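Type III Pentaketide Synthase (Neurospora crassa, PDB 3EUO) probably catalyses acyl transfer as a type III polyketide synthase of the chalcone and stilbene synthase family, assembling pentaketides. Local coordinates at residues Gly9-Pro14 with Ser89-Ala94; Val82-Glu87 with Leu172-Ser177. One frame throughout, in Å; residues are numbered along the deposited sequence.

Interaction 1 of 2, residues Gly9-Pro14 with Ser89-Ala94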
loop_
_atom_site.group_PDB
_atom_site.type_symbol
_atom_site.label_atom_id
_atom_site.label_comp_id
_atom_site.label_asym_id
_atom_site.label_seq_id
_atom_site.Cartn_x
_atom_site.Cartn_y
_atom_site.Cartn_z
ATOM N N GLY A 9 15.036 -1.849 -15.180
ATOM C CA GLY A 9 15.771 -0.599 -15.069
ATOM C C GLY A 9 16.136 -0.314 -13.631
ATOM O O GLY A 9 15.379 -0.636 -12.706
ATOM N N VAL A 10 17.301 0.295 -13.445
ATOM C CA VAL A 10 17.805 0.601 -12.117
ATOM C C VAL A 10 18.424 1.983 -12.168
ATOM O O VAL A 10 19.116 2.328 -13.130
ATOM C CB VAL A 10 18.862 -0.435 -11.660
ATOM C CG1 VAL A 10 19.420 -0.090 -10.272
ATOM C CG2 VAL A 10 18.273 -1.846 -11.664
ATOM N N GLN A 11 18.159 2.784 -11.140
ATOM C CA GLN A 11 18.790 4.092 -11.037
ATOM C C GLN A 11 19.207 4.374 -9.604
ATOM O O GLN A 11 18.372 4.651 -8.737
ATOM C CB GLN A 11 17.879 5.205 -11.574
ATOM C CG GLN A 11 18.531 6.587 -11.582
ATOM C CD GLN A 11 19.676 6.699 -12.579
ATOM O OE1 GLN A 11 19.673 6.057 -13.630
ATOM N NE2 GLN A 11 20.661 7.525 -12.250
ATOM N N TYR A 12 20.509 4.279 -9.367
ATOM C CA TYR A 12 21.087 4.699 -8.106
ATOM C C TYR A 12 21.293 6.210 -8.143
ATOM O O TYR A 12 21.467 6.785 -9.225
ATOM C CB TYR A 12 22.415 3.968 -7.857
ATOM C CG TYR A 12 22.252 2.526 -7.411
ATOM C CD1 TYR A 12 21.906 2.217 -6.094
ATOM C CD2 TYR A 12 22.454 1.464 -8.308
ATOM C CE1 TYR A 12 21.761 0.881 -5.673
ATOM C CE2 TYR A 12 22.313 0.134 -7.897
ATOM C CZ TYR A 12 21.962 -0.152 -6.583
ATOM O OH TYR A 12 21.815 -1.469 -6.172
ATOM N N PRO A 13 21.254 6.868 -6.972
ATOM C CA PRO A 13 21.546 8.299 -6.888
ATOM C C PRO A 13 23.030 8.608 -7.146
ATOM O O PRO A 13 23.829 7.673 -7.296
ATOM C CB PRO A 13 21.136 8.657 -5.457
ATOM C CG PRO A 13 21.232 7.371 -4.705
ATOM C CD PRO A 13 20.901 6.295 -5.659
ATOM N N PRO A 14 23.391 9.906 -7.216
ATOM C CA PRO A 14 24.739 10.348 -7.608
ATOM C C PRO A 14 25.878 9.971 -6.662
ATOM O O PRO A 14 27.021 9.847 -7.113
ATOM C CB PRO A 14 24.613 11.877 -7.632
ATOM C CG PRO A 14 23.153 12.155 -7.738
ATOM C CD PRO A 14 22.509 11.057 -6.956
ATOM N N SER A 89 12.054 3.467 -14.216
ATOM C CA SER A 89 10.852 3.087 -14.951
ATOM C C SER A 89 11.017 3.320 -16.448
ATOM O O SER A 89 10.581 2.491 -17.252
ATOM C CB SER A 89 9.638 3.857 -14.425
ATOM O OG SER A 89 9.387 3.537 -13.061
ATOM N N ARG A 90 11.632 4.450 -16.810
ATOM C CA ARG A 90 11.891 4.766 -18.215
ATOM C C ARG A 90 12.751 3.698 -18.888
ATOM O O ARG A 90 12.479 3.301 -20.019
ATOM C CB ARG A 90 12.576 6.125 -18.361
ATOM C CG ARG A 90 11.652 7.321 -18.208
ATOM C CD ARG A 90 12.349 8.626 -18.650
ATOM N NE ARG A 90 11.596 9.820 -18.258
ATOM C CZ ARG A 90 10.507 10.275 -18.882
ATOM N NH1 ARG A 90 10.018 9.644 -19.947
ATOM N NH2 ARG A 90 9.902 11.371 -18.434
ATOM N N LYS A 91 13.794 3.255 -18.193
ATOM C CA LYS A 91 14.734 2.287 -18.760
ATOM C C LYS A 91 14.114 0.904 -18.890
ATOM O O LYS A 91 14.361 0.194 -19.866
ATOM C CB LYS A 91 16.026 2.241 -17.943
ATOM C CG LYS A 91 16.843 3.532 -18.059
ATOM C CD LYS A 91 18.239 3.408 -17.460
ATOM C CE LYS A 91 18.235 3.505 -15.953
ATOM N NZ LYS A 91 19.640 3.582 -15.405
ATOM N N ALA A 92 13.307 0.528 -17.902
ATOM C CA ALA A 92 12.570 -0.732 -17.955
ATOM C C ALA A 92 11.610 -0.729 -19.141
ATOM O O ALA A 92 11.572 -1.686 -19.906
ATOM C CB ALA A 92 11.823 -0.974 -16.647
ATOM N N MET A 93 10.858 0.360 -19.300
ATOM C CA MET A 93 9.924 0.506 -20.427
ATOM C C MET A 93 10.665 0.495 -21.765
ATOM O O MET A 93 10.208 -0.123 -22.725
ATOM C CB MET A 93 9.073 1.776 -20.283
ATOM C CG MET A 93 8.098 1.755 -19.093
ATOM S SD MET A 93 7.274 3.369 -18.818
ATOM C CE MET A 93 6.229 3.440 -20.270
ATOM N N ALA A 94 11.810 1.171 -21.818
ATOM C CA ALA A 94 12.622 1.237 -23.039
ATOM C C ALA A 94 13.104 -0.139 -23.479
ATOM O O ALA A 94 13.042 -0.477 -24.665
ATOM C CB ALA A 94 13.805 2.189 -22.847
#
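K91 and Q11 meet because both chains bend: the lysine, with CG anti to its own carbonyl carbon (chi1 -68°), turns at chi3, the glutamine, with CG on the far side from its backbone N (chi1 -176°), turns at chi2, and the two side chains cross at about a right angle. The ammonium group of K91 gives two hydrogen bonds to the strand. NZ of K91 lies 2.7 Å from the backbone O of V10 and 3.0 Å from OE1 of Q11; both bonds come in fairly close to the carbonyl axis, with NZ tilted somewhat from each carbonyl plane. A lysine suits this position because its long methylene chain bridges helix and strand before the charge meets two neutral oxygens. Glutamine suits position 11 because its neutral amide oxygen can accept from the ammonium group while the side chain packs on L84 and E87. The V10 side chain points away from the helix; the residue offers K91 its backbone O. G9 passes close to the helix: CB of K91 is 4.0 Å from CA of G9, and CB of A92 lies 3.6 Å from N of G9. Any CB on G9 would run into N of A92, so glycine fits here, as does the small methyl of A92. Cut back to an alanine, K91 would probably leave the V10 carbonyl and the Q11 amide oxygen without their shared donor, and the glutamine end freer to turn. Strand 4-11 runs nearly antiparallel to this part of helix 70-96 and pairs with strand 204-211 in the large mixed sheet.

Interaction 2 of 2, residues Val82-Glu87 with Leu172-Ser177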
loop_
_atom_site.group_PDB
_atom_site.type_symbol
_atom_site.label_atom_id
_atom_site.label_comp_id
_atom_site.label_asym_id
_atom_site.label_seq_id
_atom_site.Cartn_x
_atom_site.Cartn_y
_atom_site.Cartn_z
ATOM N N VAL A 82 11.922 10.542 -6.258
ATOM C CA VAL A 82 11.021 10.370 -7.409
ATOM C C VAL A 82 11.743 10.374 -8.781
ATOM O O VAL A 82 11.459 9.514 -9.615
ATOM C CB VAL A 82 9.790 11.336 -7.343
ATOM C CG1 VAL A 82 9.046 11.422 -8.689
ATOM C CG2 VAL A 82 8.848 10.889 -6.233
ATOM N N PRO A 83 12.704 11.300 -8.999
ATOM C CA PRO A 83 13.463 11.283 -10.261
ATOM C C PRO A 83 14.185 9.955 -10.543
ATOM O O PRO A 83 14.339 9.576 -11.710
ATOM C CB PRO A 83 14.483 12.414 -10.063
ATOM C CG PRO A 83 13.809 13.343 -9.101
ATOM C CD PRO A 83 13.131 12.422 -8.138
ATOM N N LEU A 84 14.636 9.270 -9.488
ATOM C CA LEU A 84 15.284 7.965 -9.629
ATOM C C LEU A 84 14.260 6.953 -10.124
ATOM O O LEU A 84 14.543 6.143 -11.013
ATOM C CB LEU A 84 15.858 7.495 -8.282
ATOM C CG LEU A 84 16.847 8.397 -7.544
ATOM C CD1 LEU A 84 17.166 7.833 -6.161
ATOM C CD2 LEU A 84 18.114 8.592 -8.370
ATOM N N ALA A 85 13.065 7.015 -9.544
ATOM C CA ALA A 85 11.976 6.110 -9.907
ATOM C C ALA A 85 11.521 6.347 -11.347
ATOM O O ALA A 85 11.216 5.401 -12.080
ATOM C CB ALA A 85 10.817 6.279 -8.944
ATOM N N VAL A 86 11.487 7.615 -11.746
ATOM C CA VAL A 86 11.105 7.974 -13.105
ATOM C C VAL A 86 12.134 7.395 -14.088
ATOM O O VAL A 86 11.762 6.774 -15.080
ATOM C CB VAL A 86 10.930 9.505 -13.285
ATOM C CG1 VAL A 86 10.718 9.866 -14.754
ATOM C CG2 VAL A 86 9.749 10.020 -12.446
ATOM N N GLU A 87 13.418 7.566 -13.784
ATOM C CA GLU A 87 14.472 7.083 -14.692
ATOM C C GLU A 87 14.553 5.552 -14.776
ATOM O O GLU A 87 14.718 4.994 -15.867
ATOM C CB GLU A 87 15.822 7.710 -14.322
ATOM C CG GLU A 87 17.012 7.248 -15.175
ATOM C CD GLU A 87 16.910 7.641 -16.653
ATOM O OE1 GLU A 87 16.083 8.509 -17.016
ATOM O OE2 GLU A 87 17.677 7.072 -17.459
ATOM N N LEU A 172 7.555 -1.289 -9.489
ATOM C CA LEU A 172 8.513 -0.254 -9.103
ATOM C C LEU A 172 8.814 -0.241 -7.605
ATOM O O LEU A 172 7.902 -0.315 -6.790
ATOM C CB LEU A 172 7.992 1.128 -9.546
ATOM C CG LEU A 172 8.771 2.395 -9.140
ATOM C CD1 LEU A 172 10.113 2.475 -9.859
ATOM C CD2 LEU A 172 7.937 3.659 -9.394
ATOM N N ALA A 173 10.095 -0.131 -7.263
ATOM C CA ALA A 173 10.509 0.068 -5.869
ATOM C C ALA A 173 11.398 1.292 -5.759
ATOM O O ALA A 173 12.323 1.475 -6.560
ATOM C CB ALA A 173 11.229 -1.155 -5.343
ATOM N N LEU A 174 11.103 2.141 -4.783
ATOM C CA LEU A 174 11.942 3.297 -4.501
ATOM C C LEU A 174 12.139 3.407 -2.999
ATOM O O LEU A 174 11.169 3.400 -2.235
ATOM C CB LEU A 174 11.300 4.570 -5.069
ATOM C CG LEU A 174 11.823 5.939 -4.611
ATOM C CD1 LEU A 174 13.279 6.180 -5.032
ATOM C CD2 LEU A 174 10.925 7.045 -5.148
ATOM N N GLU A 175 13.397 3.520 -2.577
ATOM C CA GLU A 175 13.703 3.699 -1.160
ATOM C C GLU A 175 14.753 4.780 -0.997
ATOM O O GLU A 175 15.744 4.803 -1.726
ATOM C CB GLU A 175 14.185 2.394 -0.504
ATOM C CG GLU A 175 13.233 1.198 -0.656
ATOM C CD GLU A 175 11.968 1.277 0.197
ATOM O OE1 GLU A 175 11.727 2.292 0.895
ATOM O OE2 GLU A 175 11.195 0.295 0.163
ATOM N N VAL A 176 14.485 5.702 -0.081
ATOM C CA VAL A 176 15.467 6.704 0.339
ATOM C C VAL A 176 15.613 6.556 1.852
ATOM O O VAL A 176 14.798 7.073 2.624
ATOM C CB VAL A 176 15.042 8.146 -0.029
ATOM C CG1 VAL A 176 16.101 9.156 0.436
ATOM C CG2 VAL A 176 14.809 8.277 -1.542
ATOM N N SER A 177 16.640 5.824 2.266
ATOM C CA SER A 177 16.850 5.514 3.674
ATOM C C SER A 177 17.947 6.364 4.317
ATOM O O SER A 177 17.944 6.561 5.534
ATOM C CB SER A 177 17.225 4.043 3.822
ATOM O OG SER A 177 18.445 3.784 3.150
#
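L174 lays its CD2 methyl against the CB of A85, 3.9 Å away, and the same methyl reaches the backbone N of V82 at 3.8 Å. With CG anti to the backbone N (chi1 166°), the leucine extends from the strand toward the helix, and its forked end meets residues within a single turn, V82, L84 and A85. Its other branch, CD1, touches CB of L84 more loosely, at 4.4 Å. Two residues earlier on the same face of the strand, L172 repeats the pattern: its CD2 lies 3.9 Å from CB of A85, and its CD1 is 3.8 Å from the backbone O of A85. The single methyl of A85 thus touches a CD2 methyl of both leucines. Alanine suits this spot because it lets the helix settle close to the sheet, the CA atoms of A85 and L174 being 6.1 Å apart, while the branched leucines fill the space beside it. This is the helix-on-sheet layering of the thiolase fold, in which helix 70-96 lies along a face of the mixed sheet, here roughly antiparallel to strand 168-175 (154° between the segments). A173 and E175 alternate to the opposite face, where the carboxylate of E175 forms hydrogen bonds with the hydroxyls of T110, T112 and S332 and with the backbone N of C111. The carbonyl of A85 also accepts a hydrogen bond from OG of S89 one turn on. Y119 of helix 119-127 touches both L172 and L174, and A205 of strand 204-211 meets L84 and L174.

How the interactions relate
From the N terminus, strand 4-11 comes first, and interaction 1 closes a loop of 74 residues when the later part of helix 70-96 returns to it. Interaction 2 starts inside that loop, on the preceding turns of the same helix, and closes a further loop of 84 residues at strand 168-175, so the two cross rather than nest. Their centres are 9 Å apart and they touch directly: CB of Q11 lies 3.5 Å from O of L84, and OG of S89 3.5 Å from CD1 of L172. One helix thus ties together strands 4-11 and 168-175, which are separated in the sheet by strand 204-211.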